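Local coordinates for nonstructural protein 2 (Human rotavirus C, PDB 2GU0), which forms a homooctamer and probably binds single-stranded RNA, hydrolyses nucleoside and RNA triphosphates, and helps build the viroplasms in which the viral genome is replicated and packaged, at residues A[145-150]-A[185-190]; A[161-166]-A[193-198]; A[151-156]-A[167-172]; A[109-114]-A[137-142]; A[197-202]-A[257-262]. One frame throughout, in Å; residues are numbered along the deposited sequence.

Interactions 4, 3 and 1 border the probable nucleotide site between the N-terminal helices and the C-terminal HIT-like sheet. Their centres lie 11 to 14 Å apart. Glu153 joins all three: its OE1 is 2.9 Å from Asn113 ND2, and its OE2 is 2.8 Å from Lys185 NZ. Glu147 in interaction 1 brings its side chain about 4 Å from that of His222, the probable catalytic histidine. Interactions 2 and 5 share helix 196-209, which packs against the sheet through Phe202, with centres 7 Å apart; the centre of interaction 5 is about 27 Å from that of interaction 4. Interaction 1 reaches interaction 2 through Asn189 OD1 and Thr165 OG1, 2.7 Å apart.

Interaction 1 (A[145-150]-A[185-190]); sequences ETETTP and KITINT
Thr149 OG1 and Asn189 OD1 form a hydrogen bond of 2.6 Å in which the threonine hydroxyl is the donor. The two side chains run alongside each other in the same direction, and the donor approaches the amide oxygen at a C=O angle of 141°, tilted 16° from the carbonyl plane. Thr149 OG1 also lies 2.8 Å from Thr187 OG1, a hydroxyl pair whose proton is not settled because Thr152 OG1 is a further partner of Thr187. Placed beside its own backbone N (chi1 -66°), Thr149 OG1 can face both partners from the loop. The backbone adds a bond at 2.9 Å from Thr149 N to the O atom of Ile188, the last residue of strand 182-188. At the other end Glu147 and Lys185 come at each other from opposite directions. Glu147 is stretched out with CG trans to N, while Lys185 bends at chi3, and NZ meets the syn lone pair of OE1 at 3.1 Å in a salt bridge. Glu153 is the stronger partner of the lysine. A hydroxyl network therefore fixes loop 145-150 to the strand end, and two carboxylates hold the amine of Lys185, which probably binds ATP, in place.

Interaction 2 (A[161-166]-A[193-198]); sequences DSYFTI and DIPDRN
Ile194 packs CD1 and CG2 on Phe164 and lays CG1 along Tyr163, and this is the close-packed part of the contact. Its CD1 lies 3.5 Å from Phe164 CZ, with CG2 next to it at 3.8 Å from the same atom. CG1 meets Tyr163 CD2 at 3.9 Å, as the isoleucine and tyrosine side chains slide past each other in opposite directions. With CG1 beside the backbone N (chi1 -69°) and CD1 extended, the branched chain serves both rings. On the deep side Met259 and Ile188 also touch Ile194. The solvent side is lighter in contact, not in distance: exposed Pro195, at the N-cap position of helix 196-209, offers Tyr163 little more than CD, 3.6 Å from CZ. Asn198 OD1 lies in the Tyr163 ring plane at its edge, the amide turned 87° to the ring. Asp161 OD1 accepts from Tyr163 N (an Asx turn) and from Phe164 N, completing an Asx motif. Lacking hydrogen bonds between the segments, the start of helix 196-209 is held to the start of strand 164-170 and the turn before it mainly by apolar contact.

Interaction 3 (A[151-156]-A[167-172]); sequences LTESND and TKLDYS
Glu153 OE1 is gripped from two directions, by Tyr171 OH across the contact and by Asn113 ND2 of helix 108-119. The tyrosine bond is 3.0 Å long and reaches the syn side of OE1, 28° out of the carboxylate plane. Glutamate and tyrosine cross at about a right angle, with OE1 near the plane of the ring, at its edge. Glu153 CG sits between its backbone N and carbonyl carbon (chi1 62°) and the chain beyond is extended, which carries the carboxylate across to the tyrosine. Its other oxygen belongs to Lys185, so the acid has partners on both the helical and the sheet side. Tyr171 follows strand 164-170, the second strand of the five-stranded antiparallel sheet of the C-terminal HIT-like domain, and loop 151-156 leads into the neighbouring strand 157-160, outermost within this chain. Just ahead of that strand the backbone already pairs: Lys168 N donates to Asp156 O at 2.8 Å. The same oxygen takes a CA-H...O contact from Thr167 CA at 3.0 Å. Ser154 OG, trans to its backbone N, donates to Lys168 O at 3.0 Å from above the carbonyl plane. Asp156 and Lys168 lie side by side, the carboxylate resting along the lysine's aliphatic chain; Asp156 OD2 remains 5.7 Å from Lys168 NZ, whose weak bond goes to Tyr184 OH.

Interaction 4 (A[109-114]-A[137-142]); sequences RHLENL and MIACNL
Helix 108-119 and the end of helix 129-139 approach most closely at Leu111 and Ala139, whose CA atoms are 6.0 Å apart. The second helix stops here in a Schellman motif, with Asn141 taking positive phi (63°). The Ala139 methyl carries the contact, fitting among three side chains of the first helix. It lies over one face of the His110 ring, 3.7 Å from the centroid and 25° off the ring normal, a CH-pi contact offset toward the rim. His110 CG points trans to its backbone N, which directs the ring across to the other helix. Leu111 and Leu114 turn CD2 and CD1, respectively, onto the same methyl, and Leu111 CD1 touches Cys140 SG at 4.0 Å. Leu79 and Leu83 of helix 74-90 also pack against Leu111. His110 additionally borders Glu147 and Glu153. This is close helix-to-helix packing around a small residue in the N-terminal domain, near the start of helix 108-119, where Gln107, Val108 and Arg109 probably bind ATP.

Interaction 5 (A[197-202]-A[257-262]); sequences RNQTAF and GDMAFV
The ring of Phe202 points its CD2-CE2 edge at one face of Phe261 in a T-shaped pair. The centroids are 4.9 Å apart and the planes stand at 88°, with CE2 some 3.6 Å above the Phe261 plane and over its centre. Phe261 CD2 in turn lies at the edge of Phe202, in its plane. Other aromatic groups extend the cluster: Phe202 stacks with Phe164, and Phe261 meets Trp223 edge-to-face. Both phenylalanines also touch Ile186 of strand 182-188, so the cluster lies between helix 196-209, loop 257-262 and the sheet. Phe202 CG is trans to N (chi1 -178°), which swings its ring off helix 196-209. Phe261 instead has CG between its backbone N and carbonyl carbon, letting its ring turn back toward that helix. One helical turn earlier, Gln199 is extended beyond CG, and its OE1 accepts from Ala260 N at 2.7 Å. The bond is nearly straight (167°), and the donor lies almost on the line of the carbonyl bond. Met259 crosses the glutamine at about a right angle, its SD 3.6 Å from Gln199 CD. A type I turn from Met259 to Val262, closed by Val262 N to Met259 O at 3.0 Å, presents the amide of Ala260. Because Gln199 NE2 also donates to Ile194 O, both ends of this buried amide are satisfied, which fixes its flip and ties the loop to the helix.

Interaction 1 (A[145-150]-A[185-190])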
# COMPACT_ATOMS: atom_id res chain seq x y z
N GLU A 145 33.50 -32.84 16.24
CA GLU A 145 32.63 -33.55 15.30
C GLU A 145 32.77 -33.15 13.82
O GLU A 145 32.99 -31.98 13.49
CB GLU A 145 31.18 -33.39 15.74
CG GLU A 145 30.95 -33.73 17.21
CD GLU A 145 29.48 -33.61 17.65
OE1 GLU A 145 29.20 -33.78 18.86
OE2 GLU A 145 28.61 -33.35 16.78
N THR A 146 32.65 -34.14 12.93
CA THR A 146 32.76 -33.91 11.48
C THR A 146 31.45 -33.36 10.89
O THR A 146 30.37 -33.88 11.17
CB THR A 146 33.15 -35.24 10.74
OG1 THR A 146 34.56 -35.22 10.43
CG2 THR A 146 32.35 -35.42 9.46
N GLU A 147 31.55 -32.31 10.07
CA GLU A 147 30.36 -31.69 9.48
C GLU A 147 29.76 -32.54 8.37
O GLU A 147 30.02 -32.32 7.19
CB GLU A 147 30.67 -30.29 8.94
CG GLU A 147 29.41 -29.46 8.68
CD GLU A 147 29.63 -28.20 7.83
OE1 GLU A 147 30.62 -27.46 8.06
OE2 GLU A 147 28.79 -27.93 6.93
N THR A 148 28.95 -33.52 8.75
CA THR A 148 28.31 -34.38 7.78
C THR A 148 27.20 -33.59 7.10
O THR A 148 27.02 -32.42 7.40
CB THR A 148 27.75 -35.64 8.45
OG1 THR A 148 26.75 -35.27 9.41
CG2 THR A 148 28.85 -36.39 9.16
N THR A 149 26.46 -34.21 6.20
CA THR A 149 25.41 -33.48 5.49
C THR A 149 24.26 -32.96 6.32
O THR A 149 23.77 -31.86 6.08
CB THR A 149 24.84 -34.33 4.34
OG1 THR A 149 25.85 -34.53 3.35
CG2 THR A 149 23.64 -33.62 3.70
N PRO A 150 23.78 -33.74 7.30
CA PRO A 150 22.66 -33.29 8.14
C PRO A 150 22.99 -32.03 8.93
O PRO A 150 22.08 -31.31 9.36
CB PRO A 150 22.42 -34.48 9.06
CG PRO A 150 22.79 -35.63 8.21
CD PRO A 150 24.08 -35.16 7.56
N LYS A 185 29.65 -26.08 -0.95
CA LYS A 185 30.24 -27.00 0.01
C LYS A 185 29.84 -28.46 -0.24
O LYS A 185 28.66 -28.76 -0.45
CB LYS A 185 29.87 -26.60 1.44
CG LYS A 185 30.62 -27.41 2.49
CD LYS A 185 30.23 -27.04 3.92
CE LYS A 185 30.75 -25.68 4.33
NZ LYS A 185 30.48 -25.40 5.76
N ILE A 186 30.83 -29.34 -0.23
CA ILE A 186 30.62 -30.77 -0.43
C ILE A 186 30.72 -31.45 0.94
O ILE A 186 31.70 -31.27 1.64
CB ILE A 186 31.73 -31.36 -1.29
CG1 ILE A 186 31.87 -30.58 -2.59
CG2 ILE A 186 31.45 -32.81 -1.57
CD1 ILE A 186 33.06 -31.02 -3.40
N THR A 187 29.71 -32.21 1.32
CA THR A 187 29.77 -32.89 2.61
C THR A 187 29.30 -34.31 2.40
O THR A 187 28.41 -34.53 1.60
CB THR A 187 28.84 -32.22 3.67
OG1 THR A 187 27.48 -32.31 3.24
CG2 THR A 187 29.19 -30.77 3.83
N ILE A 188 29.90 -35.27 3.09
CA ILE A 188 29.47 -36.67 2.95
C ILE A 188 28.20 -36.88 3.78
O ILE A 188 28.02 -36.24 4.82
CB ILE A 188 30.55 -37.67 3.44
CG1 ILE A 188 31.02 -37.29 4.84
CG2 ILE A 188 31.70 -37.71 2.45
CD1 ILE A 188 32.22 -38.08 5.33
N ASN A 189 27.32 -37.76 3.32
CA ASN A 189 26.09 -37.99 4.04
C ASN A 189 26.27 -38.93 5.23
O ASN A 189 25.43 -38.96 6.13
CB ASN A 189 25.01 -38.53 3.10
CG ASN A 189 24.87 -37.70 1.83
OD1 ASN A 189 24.90 -36.47 1.88
ND2 ASN A 189 24.72 -38.36 0.69
N THR A 190 27.36 -39.67 5.21
CA THR A 190 27.68 -40.66 6.25
C THR A 190 29.19 -40.88 6.31
O THR A 190 29.87 -40.84 5.29
CB THR A 190 27.03 -42.00 5.92
OG1 THR A 190 25.63 -41.92 6.16
CG2 THR A 190 27.64 -43.10 6.75

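Interaction 2 (A[161-166]-A[193-198])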
# COMPACT_ATOMS: atom_id res chain seq x y z
N ASP A 161 23.87 -37.19 -4.66
CA ASP A 161 23.83 -38.57 -5.10
C ASP A 161 23.81 -39.32 -3.76
O ASP A 161 23.68 -38.69 -2.71
CB ASP A 161 25.05 -38.94 -5.94
CG ASP A 161 26.35 -38.75 -5.21
OD1 ASP A 161 26.44 -39.21 -4.04
OD2 ASP A 161 27.27 -38.15 -5.80
N SER A 162 23.96 -40.63 -3.76
CA SER A 162 23.87 -41.37 -2.51
C SER A 162 24.94 -41.13 -1.46
O SER A 162 24.73 -41.43 -0.28
CB SER A 162 23.77 -42.86 -2.78
OG SER A 162 24.90 -43.29 -3.51
N TYR A 163 26.08 -40.58 -1.85
CA TYR A 163 27.15 -40.35 -0.89
C TYR A 163 27.42 -38.91 -0.57
O TYR A 163 27.66 -38.57 0.58
CB TYR A 163 28.45 -41.01 -1.35
CG TYR A 163 28.41 -42.52 -1.33
CD1 TYR A 163 28.28 -43.25 -2.52
CD2 TYR A 163 28.44 -43.21 -0.12
CE1 TYR A 163 28.18 -44.65 -2.50
CE2 TYR A 163 28.35 -44.61 -0.09
CZ TYR A 163 28.21 -45.31 -1.29
OH TYR A 163 28.08 -46.68 -1.26
N PHE A 164 27.39 -38.05 -1.59
CA PHE A 164 27.68 -36.64 -1.36
C PHE A 164 26.50 -35.71 -1.54
O PHE A 164 25.45 -36.11 -2.05
CB PHE A 164 28.79 -36.17 -2.29
CG PHE A 164 29.95 -37.10 -2.38
CD1 PHE A 164 29.92 -38.18 -3.26
CD2 PHE A 164 31.10 -36.88 -1.63
CE1 PHE A 164 31.01 -39.02 -3.39
CE2 PHE A 164 32.18 -37.70 -1.75
CZ PHE A 164 32.15 -38.79 -2.64
N THR A 165 26.70 -34.46 -1.13
CA THR A 165 25.69 -33.43 -1.27
C THR A 165 26.40 -32.10 -1.50
O THR A 165 27.33 -31.77 -0.77
CB THR A 165 24.83 -33.31 -0.01
OG1 THR A 165 24.06 -34.51 0.15
CG2 THR A 165 23.88 -32.14 -0.12
N ILE A 166 25.99 -31.35 -2.51
CA ILE A 166 26.60 -30.05 -2.76
C ILE A 166 25.60 -28.96 -2.38
O ILE A 166 24.47 -28.96 -2.85
CB ILE A 166 27.00 -29.87 -4.24
CG1 ILE A 166 27.99 -30.95 -4.65
CG2 ILE A 166 27.66 -28.52 -4.44
CD1 ILE A 166 28.47 -30.79 -6.08
N ASP A 193 32.77 -45.64 4.36
CA ASP A 193 33.78 -45.71 3.31
C ASP A 193 33.10 -45.50 1.97
O ASP A 193 32.12 -46.17 1.65
CB ASP A 193 34.48 -47.08 3.30
CG ASP A 193 34.86 -47.53 4.70
OD1 ASP A 193 35.55 -46.76 5.40
OD2 ASP A 193 34.47 -48.66 5.08
N ILE A 194 33.64 -44.58 1.18
CA ILE A 194 33.06 -44.29 -0.12
C ILE A 194 33.78 -45.01 -1.26
O ILE A 194 34.94 -44.74 -1.54
CB ILE A 194 33.09 -42.77 -0.39
CG1 ILE A 194 32.09 -42.07 0.54
CG2 ILE A 194 32.74 -42.48 -1.83
CD1 ILE A 194 32.08 -40.57 0.40
N PRO A 195 33.09 -45.95 -1.93
CA PRO A 195 33.64 -46.72 -3.04
C PRO A 195 34.33 -45.83 -4.06
O PRO A 195 33.88 -44.72 -4.33
CB PRO A 195 32.41 -47.40 -3.63
CG PRO A 195 31.56 -47.62 -2.44
CD PRO A 195 31.67 -46.30 -1.71
N ASP A 196 35.42 -46.32 -4.64
CA ASP A 196 36.17 -45.56 -5.63
C ASP A 196 35.33 -45.22 -6.85
O ASP A 196 35.48 -44.14 -7.42
CB ASP A 196 37.40 -46.35 -6.06
CG ASP A 196 38.47 -46.38 -4.99
OD1 ASP A 196 39.05 -45.31 -4.69
OD2 ASP A 196 38.74 -47.48 -4.43
N ARG A 197 34.44 -46.13 -7.26
CA ARG A 197 33.59 -45.89 -8.42
C ARG A 197 32.78 -44.61 -8.28
O ARG A 197 32.61 -43.87 -9.24
CB ARG A 197 32.65 -47.08 -8.66
CG ARG A 197 31.66 -46.81 -9.78
CD ARG A 197 30.61 -47.90 -9.91
NE ARG A 197 29.40 -47.41 -10.57
CZ ARG A 197 28.37 -48.17 -10.93
NH1 ARG A 197 28.40 -49.48 -10.71
NH2 ARG A 197 27.30 -47.62 -11.50
N ASN A 198 32.26 -44.37 -7.08
CA ASN A 198 31.46 -43.17 -6.81
C ASN A 198 32.35 -41.94 -6.65
O ASN A 198 32.02 -40.85 -7.14
CB ASN A 198 30.62 -43.39 -5.57
CG ASN A 198 29.66 -44.55 -5.72
OD1 ASN A 198 28.45 -44.37 -5.69
ND2 ASN A 198 30.21 -45.75 -5.90

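Interaction 3 (A[151-156]-A[167-172])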
# COMPACT_ATOMS: atom_id res chain seq x y z
N LEU A 151 24.28 -31.77 9.09
CA LEU A 151 24.74 -30.63 9.87
C LEU A 151 25.35 -29.47 9.08
O LEU A 151 25.77 -28.48 9.70
CB LEU A 151 25.76 -31.11 10.90
CG LEU A 151 25.33 -32.40 11.60
CD1 LEU A 151 26.48 -32.96 12.38
CD2 LEU A 151 24.14 -32.13 12.51
N THR A 152 25.41 -29.56 7.75
CA THR A 152 26.02 -28.48 6.98
C THR A 152 25.36 -27.15 7.29
O THR A 152 24.22 -27.10 7.73
CB THR A 152 25.91 -28.67 5.45
OG1 THR A 152 26.36 -29.98 5.11
CG2 THR A 152 26.79 -27.66 4.72
N GLU A 153 26.09 -26.08 7.04
CA GLU A 153 25.57 -24.75 7.28
C GLU A 153 24.46 -24.36 6.31
O GLU A 153 23.67 -23.48 6.62
CB GLU A 153 26.69 -23.71 7.19
CG GLU A 153 27.36 -23.62 5.83
CD GLU A 153 28.36 -22.46 5.74
OE1 GLU A 153 27.92 -21.29 5.68
OE2 GLU A 153 29.58 -22.74 5.72
N SER A 154 24.36 -25.00 5.15
CA SER A 154 23.35 -24.59 4.19
C SER A 154 22.40 -25.63 3.57
O SER A 154 22.78 -26.76 3.29
CB SER A 154 24.04 -23.80 3.06
OG SER A 154 23.23 -23.66 1.91
N ASN A 155 21.16 -25.17 3.36
CA ASN A 155 20.02 -25.90 2.77
C ASN A 155 20.10 -26.02 1.27
O ASN A 155 19.78 -27.05 0.69
CB ASN A 155 18.72 -25.13 3.01
CG ASN A 155 18.10 -25.45 4.31
OD1 ASN A 155 17.12 -24.83 4.70
ND2 ASN A 155 18.66 -26.43 5.01
N ASP A 156 20.46 -24.91 0.65
CA ASP A 156 20.52 -24.80 -0.79
C ASP A 156 21.20 -25.99 -1.47
O ASP A 156 22.38 -25.92 -1.83
CB ASP A 156 21.20 -23.48 -1.15
CG ASP A 156 20.66 -22.90 -2.41
OD1 ASP A 156 19.58 -23.32 -2.83
OD2 ASP A 156 21.31 -22.01 -2.98
N THR A 167 26.00 -28.04 -1.51
CA THR A 167 25.12 -26.96 -1.09
C THR A 167 25.73 -25.61 -1.41
O THR A 167 26.94 -25.44 -1.33
CB THR A 167 24.88 -27.02 0.41
OG1 THR A 167 26.12 -27.22 1.08
CG2 THR A 167 23.92 -28.17 0.75
N LYS A 168 24.90 -24.65 -1.79
CA LYS A 168 25.40 -23.33 -2.14
C LYS A 168 25.62 -22.39 -0.96
O LYS A 168 24.72 -22.16 -0.16
CB LYS A 168 24.47 -22.67 -3.16
CG LYS A 168 24.68 -21.18 -3.30
CD LYS A 168 23.85 -20.60 -4.42
CE LYS A 168 24.51 -20.80 -5.76
NZ LYS A 168 25.83 -20.10 -5.79
N LEU A 169 26.84 -21.86 -0.86
CA LEU A 169 27.21 -20.92 0.20
C LEU A 169 27.14 -19.54 -0.42
O LEU A 169 28.05 -19.11 -1.15
CB LEU A 169 28.61 -21.23 0.72
CG LEU A 169 28.66 -22.56 1.48
CD1 LEU A 169 30.06 -22.92 1.91
CD2 LEU A 169 27.75 -22.44 2.68
N ASP A 170 26.05 -18.85 -0.12
CA ASP A 170 25.81 -17.52 -0.65
C ASP A 170 25.76 -16.56 0.51
O ASP A 170 24.78 -16.50 1.25
CB ASP A 170 24.47 -17.50 -1.39
CG ASP A 170 24.31 -16.26 -2.24
OD1 ASP A 170 23.18 -16.04 -2.73
OD2 ASP A 170 25.31 -15.53 -2.42
N TYR A 171 26.82 -15.79 0.66
CA TYR A 171 26.92 -14.83 1.74
C TYR A 171 26.47 -13.47 1.27
O TYR A 171 26.13 -12.60 2.07
CB TYR A 171 28.37 -14.78 2.22
CG TYR A 171 28.84 -16.13 2.73
CD1 TYR A 171 30.02 -16.70 2.26
CD2 TYR A 171 28.09 -16.84 3.65
CE1 TYR A 171 30.43 -17.96 2.72
CE2 TYR A 171 28.48 -18.09 4.12
CZ TYR A 171 29.65 -18.64 3.66
OH TYR A 171 30.03 -19.87 4.14
N SER A 172 26.43 -13.29 -0.04
CA SER A 172 26.04 -12.03 -0.65
C SER A 172 24.82 -11.36 -0.02
O SER A 172 24.72 -10.14 -0.03
CB SER A 172 25.80 -12.22 -2.14
OG SER A 172 24.51 -12.75 -2.38

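Interaction 4 (A[109-114]-A[137-142])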
# COMPACT_ATOMS: atom_id res chain seq x y z
N ARG A 109 29.23 -16.38 9.68
CA ARG A 109 28.46 -16.55 8.46
C ARG A 109 27.89 -17.94 8.37
O ARG A 109 26.82 -18.15 7.78
CB ARG A 109 29.34 -16.26 7.24
CG ARG A 109 29.91 -14.86 7.23
CD ARG A 109 30.49 -14.54 5.87
NE ARG A 109 31.55 -13.54 5.95
CZ ARG A 109 32.68 -13.72 6.62
NH1 ARG A 109 32.91 -14.86 7.27
NH2 ARG A 109 33.60 -12.76 6.63
N HIS A 110 28.59 -18.89 8.96
CA HIS A 110 28.15 -20.28 9.00
C HIS A 110 26.89 -20.29 9.89
O HIS A 110 25.85 -20.82 9.51
CB HIS A 110 29.28 -21.15 9.57
CG HIS A 110 28.96 -22.62 9.68
ND1 HIS A 110 29.91 -23.59 9.48
CD2 HIS A 110 27.84 -23.26 10.09
CE1 HIS A 110 29.39 -24.78 9.76
NE2 HIS A 110 28.14 -24.61 10.13
N LEU A 111 26.96 -19.66 11.06
CA LEU A 111 25.82 -19.63 11.97
C LEU A 111 24.64 -18.93 11.32
O LEU A 111 23.49 -19.34 11.52
CB LEU A 111 26.16 -18.91 13.27
CG LEU A 111 27.11 -19.68 14.18
CD1 LEU A 111 27.54 -18.80 15.33
CD2 LEU A 111 26.41 -20.93 14.69
N GLU A 112 24.92 -17.88 10.56
CA GLU A 112 23.86 -17.14 9.91
C GLU A 112 23.13 -18.08 8.97
O GLU A 112 21.93 -17.96 8.78
CB GLU A 112 24.41 -15.92 9.16
CG GLU A 112 23.47 -15.39 8.09
CD GLU A 112 23.21 -13.90 8.18
OE1 GLU A 112 24.11 -13.15 8.59
OE2 GLU A 112 22.09 -13.47 7.82
N ASN A 113 23.84 -19.02 8.36
CA ASN A 113 23.16 -19.94 7.48
C ASN A 113 22.36 -20.94 8.29
O ASN A 113 21.24 -21.28 7.90
CB ASN A 113 24.14 -20.65 6.55
CG ASN A 113 24.30 -19.94 5.23
OD1 ASN A 113 23.37 -19.27 4.76
ND2 ASN A 113 25.46 -20.08 4.61
N LEU A 114 22.91 -21.41 9.41
CA LEU A 114 22.17 -22.36 10.23
C LEU A 114 20.82 -21.75 10.63
O LEU A 114 19.82 -22.45 10.67
CB LEU A 114 22.95 -22.76 11.48
CG LEU A 114 24.13 -23.72 11.27
CD1 LEU A 114 24.86 -23.90 12.58
CD2 LEU A 114 23.63 -25.05 10.78
N MET A 137 27.09 -26.28 17.52
CA MET A 137 28.34 -26.43 18.24
C MET A 137 29.47 -26.49 17.24
O MET A 137 30.49 -25.83 17.42
CB MET A 137 28.34 -27.69 19.11
CG MET A 137 27.45 -27.58 20.33
SD MET A 137 27.78 -26.10 21.31
CE MET A 137 29.22 -26.60 22.20
N ILE A 138 29.29 -27.27 16.17
CA ILE A 138 30.33 -27.34 15.15
C ILE A 138 30.61 -25.91 14.65
O ILE A 138 31.75 -25.46 14.67
CB ILE A 138 29.90 -28.24 13.95
CG1 ILE A 138 29.97 -29.71 14.34
CG2 ILE A 138 30.79 -28.00 12.75
CD1 ILE A 138 29.50 -30.65 13.25
N ALA A 139 29.56 -25.20 14.25
CA ALA A 139 29.70 -23.84 13.75
C ALA A 139 30.44 -22.90 14.72
O ALA A 139 31.05 -21.92 14.29
CB ALA A 139 28.34 -23.28 13.42
N CYS A 140 30.37 -23.22 16.02
CA CYS A 140 31.01 -22.41 17.06
C CYS A 140 32.42 -22.82 17.43
O CYS A 140 33.04 -22.18 18.27
CB CYS A 140 30.16 -22.43 18.33
SG CYS A 140 28.74 -21.37 18.21
N ASN A 141 32.91 -23.88 16.81
CA ASN A 141 34.25 -24.37 17.08
C ASN A 141 34.41 -24.84 18.51
O ASN A 141 35.48 -24.72 19.10
CB ASN A 141 35.28 -23.29 16.77
CG ASN A 141 35.32 -22.94 15.31
OD1 ASN A 141 35.39 -23.83 14.46
ND2 ASN A 141 35.26 -21.65 15.00
N LEU A 142 33.33 -25.37 19.07
CA LEU A 142 33.34 -25.87 20.43
C LEU A 142 33.32 -27.40 20.44
O LEU A 142 33.30 -28.01 21.51
CB LEU A 142 32.14 -25.33 21.21
CG LEU A 142 32.09 -23.83 21.49
CD1 LEU A 142 30.89 -23.53 22.38
CD2 LEU A 142 33.39 -23.38 22.16

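Interaction 5 (A[197-202]-A[257-262])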
# COMPACT_ATOMS: atom_id res chain seq x y z
N ARG A 197 34.44 -46.13 -7.26
CA ARG A 197 33.59 -45.89 -8.42
C ARG A 197 32.78 -44.61 -8.28
O ARG A 197 32.61 -43.87 -9.24
CB ARG A 197 32.65 -47.08 -8.66
CG ARG A 197 31.66 -46.81 -9.78
CD ARG A 197 30.61 -47.90 -9.91
NE ARG A 197 29.40 -47.41 -10.57
CZ ARG A 197 28.37 -48.17 -10.93
NH1 ARG A 197 28.40 -49.48 -10.71
NH2 ARG A 197 27.30 -47.62 -11.50
N ASN A 198 32.26 -44.37 -7.08
CA ASN A 198 31.46 -43.17 -6.81
C ASN A 198 32.35 -41.94 -6.65
O ASN A 198 32.02 -40.85 -7.14
CB ASN A 198 30.62 -43.39 -5.57
CG ASN A 198 29.66 -44.55 -5.72
OD1 ASN A 198 28.45 -44.37 -5.69
ND2 ASN A 198 30.21 -45.75 -5.90
N GLN A 199 33.46 -42.11 -5.96
CA GLN A 199 34.39 -41.01 -5.79
C GLN A 199 34.69 -40.42 -7.16
O GLN A 199 34.55 -39.22 -7.38
CB GLN A 199 35.69 -41.51 -5.17
CG GLN A 199 35.56 -41.93 -3.74
CD GLN A 199 36.86 -41.74 -2.99
OE1 GLN A 199 37.58 -40.75 -3.22
NE2 GLN A 199 37.16 -42.66 -2.07
N THR A 200 35.09 -41.29 -8.09
CA THR A 200 35.43 -40.88 -9.45
C THR A 200 34.24 -40.31 -10.22
O THR A 200 34.39 -39.34 -10.97
CB THR A 200 36.04 -42.06 -10.24
OG1 THR A 200 37.29 -42.42 -9.65
CG2 THR A 200 36.27 -41.66 -11.70
N ALA A 201 33.07 -40.91 -10.06
CA ALA A 201 31.92 -40.39 -10.77
C ALA A 201 31.70 -38.94 -10.34
O ALA A 201 31.53 -38.04 -11.16
CB ALA A 201 30.70 -41.24 -10.45
N PHE A 202 31.71 -38.72 -9.03
CA PHE A 202 31.52 -37.40 -8.46
C PHE A 202 32.61 -36.43 -8.96
O PHE A 202 32.32 -35.28 -9.32
CB PHE A 202 31.55 -37.52 -6.93
CG PHE A 202 31.32 -36.24 -6.20
CD1 PHE A 202 30.07 -35.62 -6.24
CD2 PHE A 202 32.35 -35.64 -5.48
CE1 PHE A 202 29.86 -34.41 -5.58
CE2 PHE A 202 32.15 -34.44 -4.82
CZ PHE A 202 30.90 -33.82 -4.87
N GLY A 257 40.98 -36.69 3.54
CA GLY A 257 39.96 -37.69 3.29
C GLY A 257 40.47 -38.48 2.11
O GLY A 257 39.95 -39.55 1.76
N ASP A 258 41.52 -37.94 1.49
CA ASP A 258 42.16 -38.52 0.32
C ASP A 258 41.09 -38.94 -0.69
O ASP A 258 41.06 -40.07 -1.17
CB ASP A 258 43.02 -39.71 0.73
CG ASP A 258 44.12 -40.01 -0.27
OD1 ASP A 258 44.78 -39.04 -0.71
OD2 ASP A 258 44.32 -41.19 -0.60
N MET A 259 40.22 -37.99 -0.99
CA MET A 259 39.13 -38.21 -1.93
C MET A 259 39.54 -37.90 -3.35
O MET A 259 40.13 -36.87 -3.64
CB MET A 259 37.93 -37.35 -1.54
CG MET A 259 37.26 -37.77 -0.24
SD MET A 259 36.54 -39.42 -0.32
CE MET A 259 35.04 -39.11 -1.10
N ALA A 260 39.19 -38.81 -4.25
CA ALA A 260 39.53 -38.69 -5.66
C ALA A 260 39.22 -37.36 -6.32
O ALA A 260 39.87 -36.99 -7.29
CB ALA A 260 38.84 -39.80 -6.43
N PHE A 261 38.23 -36.63 -5.81
CA PHE A 261 37.82 -35.37 -6.42
C PHE A 261 38.56 -34.14 -5.93
O PHE A 261 38.36 -33.06 -6.49
CB PHE A 261 36.31 -35.18 -6.24
CG PHE A 261 35.88 -35.04 -4.81
CD1 PHE A 261 35.89 -33.80 -4.19
CD2 PHE A 261 35.49 -36.16 -4.08
CE1 PHE A 261 35.53 -33.67 -2.86
CE2 PHE A 261 35.12 -36.05 -2.74
CZ PHE A 261 35.15 -34.80 -2.13
N VAL A 262 39.39 -34.28 -4.91
CA VAL A 262 40.12 -33.12 -4.40
C VAL A 262 41.11 -32.63 -5.44
O VAL A 262 41.83 -33.42 -6.04
CB VAL A 262 40.86 -33.44 -3.10
CG1 VAL A 262 41.72 -32.26 -2.69
CG2 VAL A 262 39.85 -33.76 -2.02